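Local coordinates for protein H127A/Y244A mutant of alginate lyase AlyC3 in complex with dimannuronate (Psychromonas sp., PDB 7C8F) that probably cleaves alginate by beta-elimination as a lyase of polysaccharide lyase family 7, held here as a double mutant with dimannuronate bound, at residues V2-Q7 with T51-Q56; Q21-E26 with N256-K261; R144-E149 with H157-V162; I207-K212 with H226-W231. All coordinates share one frame; numbering follows the deposited sequence.

Contact 1 (V2-Q7 with T51-Q56); sequences VQFSNQ and TGIVNQ
Phe4 presents a ring face to Ile53 and a ring edge to Asn55. Ile53 CG2 makes a CH-pi contact 4.2 Å from the ring centroid, 23° off the ring normal and offset toward the rim, while Ile53 CD1 comes 3.3 Å from Phe4 CE2. CG of Phe4 stands anti to the carbonyl carbon (chi1 -59°), which turns one face of the ring to Ile53 CG2. The Asn55 amide, its plane turned 37° from the ring, brings ND2 near the ring plane, 3.7 Å from Phe4 CE1. That ND2 donates to Gln3 O at 2.8 Å, nearly along the C=O axis and within the amide plane of Asn55; Val2, whose side chain crosses that of Asn55 at about a right angle, brings CG1 against ND2. OD1 of the same amide accepts from Tyr57 N, so both ends are held and its rotation is fixed. Farther along, Val54 CG1 lies against the Asn6 backbone, and Gln7 NE2 approaches Gln56 CB at 3.7 Å. An alanine in place of Phe4 is likely to leave Ile53 without the surface it packs on, and Phe44 without its edge-to-face partner. The two irregular segments run nearly perpendicular to each other. Ser5 OG accepts from Gln7 N in an ST turn, and the whole is a surface junction tying the N-terminal arm to the loop that leads into strand 58-60 of the beta-sandwich.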
# COMPACT_ATOMS: atom_id res chain seq x y z
N VAL B 2 -30.35 11.94 -15.02
CA VAL B 2 -30.69 10.66 -15.61
C VAL B 2 -32.14 10.37 -15.22
O VAL B 2 -32.54 10.61 -14.10
CB VAL B 2 -29.78 9.51 -15.13
CG1 VAL B 2 -30.31 8.19 -15.62
CG2 VAL B 2 -28.36 9.67 -15.61
N GLN B 3 -32.91 9.85 -16.16
CA GLN B 3 -34.32 9.55 -15.98
C GLN B 3 -34.69 8.08 -15.97
O GLN B 3 -33.96 7.27 -16.44
CB GLN B 3 -35.15 10.23 -17.08
CG GLN B 3 -34.59 10.13 -18.48
CD GLN B 3 -34.69 8.75 -19.12
OE1 GLN B 3 -35.69 8.05 -18.97
NE2 GLN B 3 -33.64 8.36 -19.84
N PHE B 4 -35.86 7.76 -15.42
CA PHE B 4 -36.35 6.41 -15.35
C PHE B 4 -37.73 6.36 -15.98
O PHE B 4 -38.50 7.27 -15.81
CB PHE B 4 -36.31 5.86 -13.90
CG PHE B 4 -34.93 5.85 -13.32
CD1 PHE B 4 -33.85 5.48 -14.06
CD2 PHE B 4 -34.70 6.25 -12.05
CE1 PHE B 4 -32.58 5.49 -13.56
CE2 PHE B 4 -33.42 6.28 -11.54
CZ PHE B 4 -32.36 5.90 -12.30
N SER B 5 -37.98 5.32 -16.76
CA SER B 5 -39.26 5.10 -17.44
C SER B 5 -39.22 3.73 -18.05
O SER B 5 -38.25 3.41 -18.69
CB SER B 5 -39.45 6.05 -18.61
OG SER B 5 -40.64 5.74 -19.26
N ASN B 6 -40.27 2.92 -17.89
CA ASN B 6 -40.32 1.62 -18.53
C ASN B 6 -40.98 1.64 -19.90
O ASN B 6 -41.33 0.61 -20.39
CB ASN B 6 -40.96 0.53 -17.70
CG ASN B 6 -42.40 0.83 -17.33
OD1 ASN B 6 -43.10 1.56 -18.03
ND2 ASN B 6 -42.83 0.25 -16.22
N GLN B 7 -41.07 2.83 -20.49
CA GLN B 7 -41.65 3.06 -21.80
C GLN B 7 -42.97 2.36 -21.96
O GLN B 7 -43.19 1.54 -22.84
CB GLN B 7 -40.68 2.73 -22.89
CG GLN B 7 -39.53 3.69 -22.76
CD GLN B 7 -38.37 3.41 -23.66
OE1 GLN B 7 -38.38 2.45 -24.41
NE2 GLN B 7 -37.34 4.23 -23.56
N THR B 51 -35.88 -0.95 -6.79
CA THR B 51 -37.30 -0.86 -7.14
C THR B 51 -37.55 0.43 -7.91
O THR B 51 -37.17 1.51 -7.47
CB THR B 51 -38.13 -0.87 -5.86
OG1 THR B 51 -38.00 -2.14 -5.20
CG2 THR B 51 -39.62 -0.60 -6.19
N GLY B 52 -38.16 0.29 -9.10
CA GLY B 52 -38.46 1.43 -9.94
C GLY B 52 -37.33 1.93 -10.82
O GLY B 52 -37.56 2.84 -11.63
N ILE B 53 -36.13 1.38 -10.71
CA ILE B 53 -34.97 1.87 -11.45
C ILE B 53 -34.95 1.19 -12.82
O ILE B 53 -34.64 -0.00 -12.91
CB ILE B 53 -33.67 1.61 -10.69
CG1 ILE B 53 -33.71 2.30 -9.32
CG2 ILE B 53 -32.46 2.08 -11.50
CD1 ILE B 53 -33.84 3.80 -9.39
N VAL B 54 -35.25 1.94 -13.87
CA VAL B 54 -35.30 1.42 -15.23
C VAL B 54 -35.23 2.60 -16.19
O VAL B 54 -35.77 3.67 -15.91
CB VAL B 54 -36.57 0.57 -15.46
CG1 VAL B 54 -37.83 1.41 -15.21
CG2 VAL B 54 -36.61 -0.02 -16.88
N ASN B 55 -34.56 2.41 -17.32
CA ASN B 55 -34.62 3.40 -18.39
C ASN B 55 -34.10 2.77 -19.68
O ASN B 55 -33.81 1.57 -19.74
CB ASN B 55 -33.95 4.72 -18.05
CG ASN B 55 -32.45 4.60 -17.88
OD1 ASN B 55 -31.82 3.68 -18.41
ND2 ASN B 55 -31.86 5.54 -17.16
N GLN B 56 -34.02 3.60 -20.73
CA GLN B 56 -33.62 3.14 -22.05
C GLN B 56 -32.22 2.54 -22.07
O GLN B 56 -31.91 1.75 -22.96
CB GLN B 56 -33.66 4.30 -23.04
CG GLN B 56 -32.99 5.56 -22.53
CD GLN B 56 -33.00 6.70 -23.53
OE1 GLN B 56 -32.84 6.50 -24.73
NE2 GLN B 56 -33.20 7.92 -23.03

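Contact 2 (Q21-E26 with N256-K261); sequences QHVLTE and NKLEYK
Helix 21-25 crosses strand 257-261 at 55° with the axes 7.0 Å apart, the CA atoms of Val23 and Glu259 being the nearest pair. Val23 divides its two branches between Leu258 and Tyr260. CG1, between the backbone N and the carbonyl carbon (chi1 69°), meets Leu258 O at 3.4 Å and also touches Leu258 CG; CG2 rests on Tyr260 CB at 4.0 Å. Leu258 and Tyr260 both point toward the helix, and their side chains also touch Ala240 and Phe238 of strand 235-240. The short helix thus packs beside the space between the two antiparallel sheets of the jelly-roll sandwich usual in PL7 lyases. Two waters do the bridging, no direct hydrogen bond being clear. One accepts from Val23 N and donates to Leu258 O at 2.9 Å; the other accepts from Tyr260 N and bonds to His22 ND1 at 2.8 Å. His22 turns its ring edge to the strand, with CE1 3.3 Å from Tyr260 O, while Glu26 CG lies over one face of the imidazole. From there Glu26 bends at chi2 and sets OE1 at the edge of the Tyr260 ring, 3.6 Å from CE2, carboxylate and ring planes only 19° apart.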
# COMPACT_ATOMS: atom_id res chain seq x y z
N GLN B 21 -32.05 -10.23 -8.75
CA GLN B 21 -32.42 -9.51 -7.55
C GLN B 21 -31.28 -9.46 -6.54
O GLN B 21 -31.03 -8.42 -5.93
CB GLN B 21 -33.69 -10.10 -6.94
CG GLN B 21 -34.92 -9.59 -7.69
CD GLN B 21 -36.17 -10.38 -7.42
OE1 GLN B 21 -36.17 -11.32 -6.63
NE2 GLN B 21 -37.25 -10.00 -8.08
N HIS B 22 -30.57 -10.57 -6.34
CA HIS B 22 -29.56 -10.58 -5.29
C HIS B 22 -28.42 -9.62 -5.60
O HIS B 22 -28.01 -8.82 -4.75
CB HIS B 22 -29.05 -11.98 -4.99
CG HIS B 22 -27.97 -12.01 -3.96
ND1 HIS B 22 -26.64 -12.15 -4.29
CD2 HIS B 22 -28.01 -11.87 -2.62
CE1 HIS B 22 -25.91 -12.12 -3.19
NE2 HIS B 22 -26.71 -11.96 -2.16
N VAL B 23 -27.85 -9.70 -6.81
CA VAL B 23 -26.74 -8.79 -7.11
C VAL B 23 -27.19 -7.34 -7.00
O VAL B 23 -26.44 -6.48 -6.54
CB VAL B 23 -26.07 -9.11 -8.46
CG1 VAL B 23 -27.00 -8.78 -9.63
CG2 VAL B 23 -24.74 -8.34 -8.58
N LEU B 24 -28.43 -7.05 -7.40
CA LEU B 24 -28.90 -5.67 -7.29
C LEU B 24 -28.96 -5.21 -5.83
O LEU B 24 -28.55 -4.09 -5.52
CB LEU B 24 -30.25 -5.51 -7.99
CG LEU B 24 -30.18 -5.79 -9.50
CD1 LEU B 24 -31.59 -5.64 -10.09
CD2 LEU B 24 -29.22 -4.85 -10.18
N THR B 25 -29.42 -6.04 -4.92
CA THR B 25 -29.48 -5.63 -3.51
C THR B 25 -28.12 -5.39 -2.90
O THR B 25 -27.99 -4.73 -1.94
CB THR B 25 -30.22 -6.63 -2.61
OG1 THR B 25 -29.59 -7.90 -2.63
CG2 THR B 25 -31.65 -6.78 -3.04
N GLU B 26 -27.12 -5.95 -3.52
CA GLU B 26 -25.75 -5.83 -3.07
C GLU B 26 -24.98 -4.70 -3.73
O GLU B 26 -23.83 -4.52 -3.49
CB GLU B 26 -25.01 -7.14 -3.36
CG GLU B 26 -25.45 -8.34 -2.51
CD GLU B 26 -24.98 -8.25 -1.09
OE1 GLU B 26 -23.81 -8.00 -0.90
OE2 GLU B 26 -25.77 -8.42 -0.18
N ASN B 256 -27.24 -12.32 -19.69
CA ASN B 256 -28.20 -13.36 -19.36
C ASN B 256 -28.10 -13.77 -17.89
O ASN B 256 -29.07 -14.29 -17.33
CB ASN B 256 -27.98 -14.56 -20.29
CG ASN B 256 -28.92 -15.72 -20.01
OD1 ASN B 256 -30.13 -15.62 -20.23
ND2 ASN B 256 -28.36 -16.83 -19.55
N LYS B 257 -26.96 -13.51 -17.26
CA LYS B 257 -26.71 -13.90 -15.89
C LYS B 257 -25.80 -12.86 -15.28
O LYS B 257 -24.86 -12.38 -15.92
CB LYS B 257 -26.03 -15.27 -15.83
CG LYS B 257 -25.49 -15.66 -14.46
CD LYS B 257 -24.97 -17.10 -14.46
CE LYS B 257 -24.40 -17.50 -13.12
NZ LYS B 257 -23.95 -18.93 -13.11
N LEU B 258 -26.10 -12.48 -14.04
CA LEU B 258 -25.20 -11.63 -13.27
C LEU B 258 -25.40 -11.95 -11.80
O LEU B 258 -26.50 -11.73 -11.26
CB LEU B 258 -25.44 -10.15 -13.55
CG LEU B 258 -24.48 -9.19 -12.82
CD1 LEU B 258 -23.01 -9.44 -13.22
CD2 LEU B 258 -24.86 -7.76 -13.11
N GLU B 259 -24.36 -12.48 -11.17
CA GLU B 259 -24.42 -12.94 -9.80
C GLU B 259 -23.17 -12.50 -9.05
O GLU B 259 -22.09 -12.37 -9.64
CB GLU B 259 -24.51 -14.46 -9.72
CG GLU B 259 -25.80 -15.00 -10.34
CD GLU B 259 -25.83 -16.51 -10.41
OE1 GLU B 259 -24.87 -17.15 -9.94
OE2 GLU B 259 -26.81 -17.06 -10.95
N TYR B 260 -23.33 -12.33 -7.75
CA TYR B 260 -22.26 -12.01 -6.81
C TYR B 260 -22.37 -12.90 -5.58
O TYR B 260 -23.41 -13.06 -5.07
CB TYR B 260 -22.29 -10.55 -6.34
CG TYR B 260 -21.43 -10.25 -5.12
CD1 TYR B 260 -20.07 -10.24 -5.20
CD2 TYR B 260 -22.00 -9.91 -3.92
CE1 TYR B 260 -19.31 -9.97 -4.11
CE2 TYR B 260 -21.23 -9.65 -2.83
CZ TYR B 260 -19.90 -9.66 -2.94
OH TYR B 260 -19.15 -9.39 -1.87
N LYS B 261 -21.27 -13.45 -5.15
CA LYS B 261 -21.23 -14.30 -4.00
C LYS B 261 -19.98 -14.10 -3.16
O LYS B 261 -18.93 -14.07 -3.67
CB LYS B 261 -21.28 -15.74 -4.43
CG LYS B 261 -21.52 -16.68 -3.31
CD LYS B 261 -22.08 -17.99 -3.83
CE LYS B 261 -23.58 -17.91 -4.02
NZ LYS B 261 -24.03 -17.92 -5.45
O HOH W 1 -26.17 -12.89 -6.99
O HOH W 2 -28.07 -11.95 -8.82

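Contact 3 (R144-E149 with H157-V162); sequences RVVWKE and HFWAMV. With BEM (beta-D-mannopyranuronic acid), chain D.
Met161 leans back over the strand of Arg144, and its CB, CG and CE find partners there. CB stands 3.8 Å from Arg144 O; CG passes 4.0 Å from Arg144 NH2; beyond it a bend at chi2 (-60°) carries the chain through SD, and the CE methyl touches both Val146 CG2 and Lys148 CD, 4.0 Å from each. Beneath, the two strands pair antiparallel: Arg144 with Met161 and Val146 with Trp159 are hydrogen-bonded pairs, Met161 N reaching Arg144 O at 2.9 Å with a nearly straight 175° bond in the carbonyl plane. Val145 with Ala160 and Trp147 with Phe158 are non-hydrogen-bonded pairs. This antiparallel pair belongs to the larger antiparallel sheet of the PL7 jelly roll, whose Arg144 face bears the sugar. The mannuronate lies over one face of the Arg144 guanidinium, its O3 3.8 Å above the centre. NH1 is gripped by Glu119 and Thr121, which helps to hold the group that faces the sugar; Glu119 also takes the end of Lys148. Lys148 CB packs on Trp159 CD1 at 3.6 Å, while NE1 of that indole gives its hydrogen to a water at the ring edge. That water also accepts from His157 N; its own hydrogen goes to Lys148 O. On the opposite face Trp147 CD1 meets Phe158 CE1, the side chains crossing at about a right angle.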
# COMPACT_ATOMS: atom_id res chain seq x y z
N ARG B 144 -9.74 -5.34 -15.97
CA ARG B 144 -10.74 -4.94 -16.89
C ARG B 144 -10.95 -6.13 -17.87
O ARG B 144 -10.03 -6.60 -18.44
CB ARG B 144 -10.41 -3.69 -17.69
CG ARG B 144 -10.32 -2.42 -16.90
CD ARG B 144 -10.20 -1.22 -17.84
NE ARG B 144 -9.04 -1.28 -18.70
CZ ARG B 144 -9.06 -1.22 -20.00
NH1 ARG B 144 -10.18 -1.13 -20.64
NH2 ARG B 144 -7.96 -1.30 -20.68
N VAL B 145 -12.18 -6.59 -18.01
CA VAL B 145 -12.54 -7.59 -18.98
C VAL B 145 -13.19 -6.78 -20.10
O VAL B 145 -14.16 -6.12 -19.91
CB VAL B 145 -13.48 -8.69 -18.46
CG1 VAL B 145 -13.74 -9.70 -19.57
CG2 VAL B 145 -12.85 -9.40 -17.28
N VAL B 146 -12.59 -6.87 -21.28
CA VAL B 146 -13.00 -6.09 -22.41
C VAL B 146 -13.22 -6.83 -23.70
O VAL B 146 -12.75 -7.90 -23.88
CB VAL B 146 -11.90 -5.03 -22.74
CG1 VAL B 146 -11.49 -4.28 -21.52
CG2 VAL B 146 -10.65 -5.64 -23.39
N TRP B 147 -13.94 -6.18 -24.60
CA TRP B 147 -14.08 -6.59 -25.98
C TRP B 147 -13.18 -5.57 -26.64
O TRP B 147 -13.27 -4.43 -26.37
CB TRP B 147 -15.49 -6.48 -26.54
CG TRP B 147 -15.57 -6.86 -27.99
CD1 TRP B 147 -15.90 -8.07 -28.46
CD2 TRP B 147 -15.33 -6.03 -29.12
NE1 TRP B 147 -15.87 -8.06 -29.82
CE2 TRP B 147 -15.52 -6.83 -30.25
CE3 TRP B 147 -14.98 -4.71 -29.29
CZ2 TRP B 147 -15.38 -6.34 -31.51
CZ3 TRP B 147 -14.85 -4.24 -30.56
CH2 TRP B 147 -15.05 -5.06 -31.65
N LYS B 148 -12.25 -6.02 -27.47
CA LYS B 148 -11.28 -5.12 -28.09
C LYS B 148 -11.33 -5.27 -29.60
O LYS B 148 -11.27 -6.39 -30.12
CB LYS B 148 -9.86 -5.37 -27.57
CG LYS B 148 -8.83 -4.36 -28.08
CD LYS B 148 -7.54 -4.45 -27.29
CE LYS B 148 -6.49 -3.45 -27.80
NZ LYS B 148 -6.87 -2.04 -27.55
N GLU B 149 -11.39 -4.14 -30.31
CA GLU B 149 -11.55 -4.21 -31.76
C GLU B 149 -10.34 -4.86 -32.42
O GLU B 149 -10.50 -5.76 -33.25
CB GLU B 149 -11.80 -2.81 -32.32
CG GLU B 149 -12.00 -2.83 -33.84
CD GLU B 149 -12.07 -1.45 -34.44
OE1 GLU B 149 -13.09 -1.13 -35.09
OE2 GLU B 149 -11.10 -0.67 -34.27
N HIS B 157 -11.53 -10.04 -29.99
CA HIS B 157 -11.40 -10.96 -28.87
C HIS B 157 -11.79 -10.28 -27.56
O HIS B 157 -11.76 -9.05 -27.43
CB HIS B 157 -9.96 -11.47 -28.73
CG HIS B 157 -9.59 -12.52 -29.73
ND1 HIS B 157 -8.82 -13.61 -29.40
CD2 HIS B 157 -9.90 -12.65 -31.04
CE1 HIS B 157 -8.64 -14.36 -30.49
NE2 HIS B 157 -9.30 -13.80 -31.49
N PHE B 158 -12.17 -11.11 -26.60
CA PHE B 158 -12.23 -10.72 -25.20
C PHE B 158 -10.83 -10.80 -24.61
O PHE B 158 -10.06 -11.71 -24.93
CB PHE B 158 -13.10 -11.70 -24.44
CG PHE B 158 -14.56 -11.66 -24.81
CD1 PHE B 158 -15.26 -10.47 -24.81
CD2 PHE B 158 -15.22 -12.83 -25.13
CE1 PHE B 158 -16.61 -10.44 -25.11
CE2 PHE B 158 -16.57 -12.82 -25.43
CZ PHE B 158 -17.26 -11.62 -25.44
N TRP B 159 -10.51 -9.86 -23.71
CA TRP B 159 -9.21 -9.83 -23.05
C TRP B 159 -9.40 -9.50 -21.58
O TRP B 159 -10.32 -8.75 -21.22
CB TRP B 159 -8.28 -8.75 -23.62
CG TRP B 159 -7.99 -8.91 -25.08
CD1 TRP B 159 -8.76 -8.44 -26.11
CD2 TRP B 159 -6.87 -9.57 -25.68
NE1 TRP B 159 -8.18 -8.77 -27.31
CE2 TRP B 159 -7.03 -9.47 -27.08
CE3 TRP B 159 -5.76 -10.25 -25.17
CZ2 TRP B 159 -6.12 -10.02 -27.97
CZ3 TRP B 159 -4.85 -10.80 -26.08
CH2 TRP B 159 -5.04 -10.68 -27.46
N ALA B 160 -8.52 -10.04 -20.75
CA ALA B 160 -8.36 -9.58 -19.37
C ALA B 160 -7.12 -8.71 -19.29
O ALA B 160 -6.01 -9.18 -19.55
CB ALA B 160 -8.23 -10.77 -18.42
N MET B 161 -7.31 -7.44 -18.96
CA MET B 161 -6.22 -6.49 -18.78
C MET B 161 -5.98 -6.41 -17.28
O MET B 161 -6.82 -5.89 -16.54
CB MET B 161 -6.64 -5.13 -19.34
CG MET B 161 -7.16 -5.17 -20.78
SD MET B 161 -5.91 -5.81 -21.92
CE MET B 161 -6.64 -5.40 -23.52
N VAL B 162 -4.85 -6.92 -16.83
CA VAL B 162 -4.56 -7.06 -15.40
C VAL B 162 -3.44 -6.12 -15.02
O VAL B 162 -2.32 -6.23 -15.54
CB VAL B 162 -4.23 -8.52 -15.05
CG1 VAL B 162 -3.91 -8.65 -13.56
CG2 VAL B 162 -5.40 -9.43 -15.43
C1 BEM D . -9.06 3.73 -16.74
C2 BEM D . -9.09 3.76 -18.26
O2 BEM D . -8.26 4.81 -18.74
C3 BEM D . -8.52 2.47 -18.79
O3 BEM D . -8.34 2.54 -20.17
C4 BEM D . -7.11 2.40 -18.31
O4 BEM D . -6.39 1.40 -18.97
C5 BEM D . -7.17 2.24 -16.84
O5 BEM D . -7.75 3.42 -16.35
C6 BEM D . -5.80 2.09 -16.30
O6B BEM D . -5.21 3.05 -15.88
O6A BEM D . -5.46 0.95 -16.13
O HOH W 3 -9.18 -8.20 -29.99

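Contact 4 (I207-K212 with H226-W231); sequences ITVGNK and HDIDYW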
# COMPACT_ATOMS: atom_id res chain seq x y z
N ILE B 207 -15.25 -14.68 -12.17
CA ILE B 207 -14.09 -14.00 -11.62
C ILE B 207 -14.08 -14.23 -10.12
O ILE B 207 -15.03 -13.84 -9.43
CB ILE B 207 -14.13 -12.49 -11.91
CG1 ILE B 207 -14.22 -12.22 -13.42
CG2 ILE B 207 -12.91 -11.81 -11.26
CD1 ILE B 207 -14.56 -10.79 -13.75
N THR B 208 -13.02 -14.84 -9.61
CA THR B 208 -12.87 -15.04 -8.17
C THR B 208 -11.64 -14.30 -7.67
O THR B 208 -10.54 -14.50 -8.19
CB THR B 208 -12.77 -16.52 -7.81
OG1 THR B 208 -13.92 -17.20 -8.30
CG2 THR B 208 -12.70 -16.70 -6.27
N VAL B 209 -11.83 -13.47 -6.65
CA VAL B 209 -10.75 -12.69 -6.05
C VAL B 209 -10.66 -13.09 -4.58
O VAL B 209 -11.67 -13.14 -3.88
CB VAL B 209 -11.03 -11.19 -6.19
CG1 VAL B 209 -9.82 -10.38 -5.74
CG2 VAL B 209 -11.42 -10.84 -7.62
N GLY B 210 -9.45 -13.32 -4.11
CA GLY B 210 -9.23 -13.73 -2.74
C GLY B 210 -8.05 -14.67 -2.66
O GLY B 210 -7.56 -15.17 -3.67
N ASN B 211 -7.55 -14.87 -1.44
CA ASN B 211 -6.40 -15.76 -1.24
C ASN B 211 -5.20 -15.37 -2.12
O ASN B 211 -4.46 -16.22 -2.60
CB ASN B 211 -6.79 -17.23 -1.44
CG ASN B 211 -5.71 -18.19 -0.99
OD1 ASN B 211 -5.03 -17.95 0.02
ND2 ASN B 211 -5.52 -19.27 -1.74
N LYS B 212 -5.01 -14.07 -2.32
CA LYS B 212 -3.88 -13.55 -3.12
C LYS B 212 -3.92 -14.01 -4.58
O LYS B 212 -2.89 -14.06 -5.26
CB LYS B 212 -2.51 -13.84 -2.49
CG LYS B 212 -2.32 -13.10 -1.17
CD LYS B 212 -0.98 -13.43 -0.55
CE LYS B 212 -0.81 -12.62 0.73
NZ LYS B 212 0.54 -12.85 1.35
N HIS B 226 -3.83 -15.78 -11.47
CA HIS B 226 -2.80 -14.76 -11.40
C HIS B 226 -2.54 -14.39 -9.94
O HIS B 226 -3.48 -14.06 -9.21
CB HIS B 226 -3.24 -13.54 -12.20
CG HIS B 226 -2.24 -12.44 -12.23
ND1 HIS B 226 -1.03 -12.56 -12.88
CD2 HIS B 226 -2.24 -11.21 -11.66
CE1 HIS B 226 -0.34 -11.44 -12.74
NE2 HIS B 226 -1.06 -10.60 -12.01
N ASP B 227 -1.28 -14.44 -9.53
CA ASP B 227 -0.88 -14.07 -8.17
C ASP B 227 -1.00 -12.56 -8.01
O ASP B 227 -0.43 -11.81 -8.81
CB ASP B 227 0.56 -14.55 -7.94
CG ASP B 227 1.11 -14.23 -6.54
OD1 ASP B 227 0.51 -13.46 -5.78
OD2 ASP B 227 2.21 -14.75 -6.21
N ILE B 228 -1.77 -12.10 -7.01
CA ILE B 228 -1.96 -10.67 -6.77
C ILE B 228 -1.47 -10.26 -5.38
O ILE B 228 -2.01 -9.34 -4.77
CB ILE B 228 -3.42 -10.25 -6.99
CG1 ILE B 228 -4.39 -11.09 -6.14
CG2 ILE B 228 -3.78 -10.38 -8.47
CD1 ILE B 228 -5.80 -10.52 -6.06
N ASP B 229 -0.45 -10.91 -4.89
CA ASP B 229 0.15 -10.56 -3.59
C ASP B 229 0.46 -9.05 -3.54
O ASP B 229 0.29 -8.43 -2.54
CB ASP B 229 1.44 -11.39 -3.42
CG ASP B 229 2.04 -11.40 -2.02
OD1 ASP B 229 1.45 -11.02 -1.09
OD2 ASP B 229 3.13 -11.90 -1.96
N TYR B 230 0.90 -8.51 -4.64
CA TYR B 230 1.25 -7.10 -4.74
C TYR B 230 0.12 -6.11 -4.45
O TYR B 230 0.37 -4.99 -4.17
CB TYR B 230 1.84 -6.78 -6.13
CG TYR B 230 0.92 -7.10 -7.30
CD1 TYR B 230 -0.03 -6.21 -7.71
CD2 TYR B 230 1.02 -8.30 -7.96
CE1 TYR B 230 -0.87 -6.52 -8.73
CE2 TYR B 230 0.20 -8.61 -8.98
CZ TYR B 230 -0.75 -7.73 -9.35
OH TYR B 230 -1.55 -8.05 -10.39
N TRP B 231 -1.11 -6.58 -4.55
CA TRP B 231 -2.31 -5.79 -4.35
C TRP B 231 -2.94 -5.94 -2.98
O TRP B 231 -3.96 -5.42 -2.72
CB TRP B 231 -3.33 -6.29 -5.37
CG TRP B 231 -4.46 -5.39 -5.79
CD1 TRP B 231 -5.74 -5.49 -5.43
CD2 TRP B 231 -4.39 -4.33 -6.73
NE1 TRP B 231 -6.49 -4.54 -6.04
CE2 TRP B 231 -5.67 -3.82 -6.86
CE3 TRP B 231 -3.35 -3.77 -7.47
CZ2 TRP B 231 -5.95 -2.76 -7.71
CZ3 TRP B 231 -3.63 -2.73 -8.28
CH2 TRP B 231 -4.92 -2.25 -8.41
O HOH W 4 2.69 -14.06 -0.12
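The Asp229 carboxylate takes Lys212 NZ at OD1, a salt bridge whose hydrogen bond is weak at 3.2 Å. Its OD2 receives a hydrogen bond from a water that accepts from Lys212 NZ, and OD2 also forms a salt bridge with Arg87 of the second subunit. One face of the Tyr230 ring covers the Ile228 carbonyl carbon; at its edge Tyr230 OH accepts from His226 NE2 at 3.1 Å, in the imidazole plane but bent to 137°. Lys212, extended beyond CG, runs side by side with Asp229 and in the same direction, so its CD and CE also line OD1. Its backbone O accepts from Ile228 N at 2.9 Å, almost straight at the hydrogen (174°), although the donor stands 50° out of the carbonyl plane. Ile228 CG1 is pressed to 3.3 Å from Lys212 C, and CD1 beyond it meets Val209 CG1 at 4.0 Å, the side chains crossing at about a right angle. Asp227 OD1 accepts from Asp229 N at 2.9 Å, an Asx turn that sets Asp229 in place. A methionine instead of Lys212 would probably leave Asp229 OD1 without this charged mate and the water without its donor. Strand 221-227 is an edge strand of the seven-stranded sheet; from it the 3-10 turn 229-231 leads toward strand 235-240 of the other sheet, Tyr230 resting on Val162 of strand 157-163.

How the contacts relate
Contacts 1 and 2 cross along the chain, their centres 19 Å apart: the N-terminal arm is fastened to a nearby loop and helix 18-25 to the C-terminal strand 250-264. Contacts 3 and 4 follow in series within the stretch of chain that contact 2 brackets. Contacts 2 and 4 both reach the seven-stranded sheet, with centres 22 Å apart, whereas contact 3 lies in the larger, sugar-bearing sheet. Contacts 3 and 4 touch, Val162 CG1 coming 3.6 Å from His226 CD2 and Val145 packing on Ile207, which joins the two sheets of the sandwich. Contact 1 lies across the chain's centre from both, its centre 29 Å from that of contact 3, away from the bound sugar.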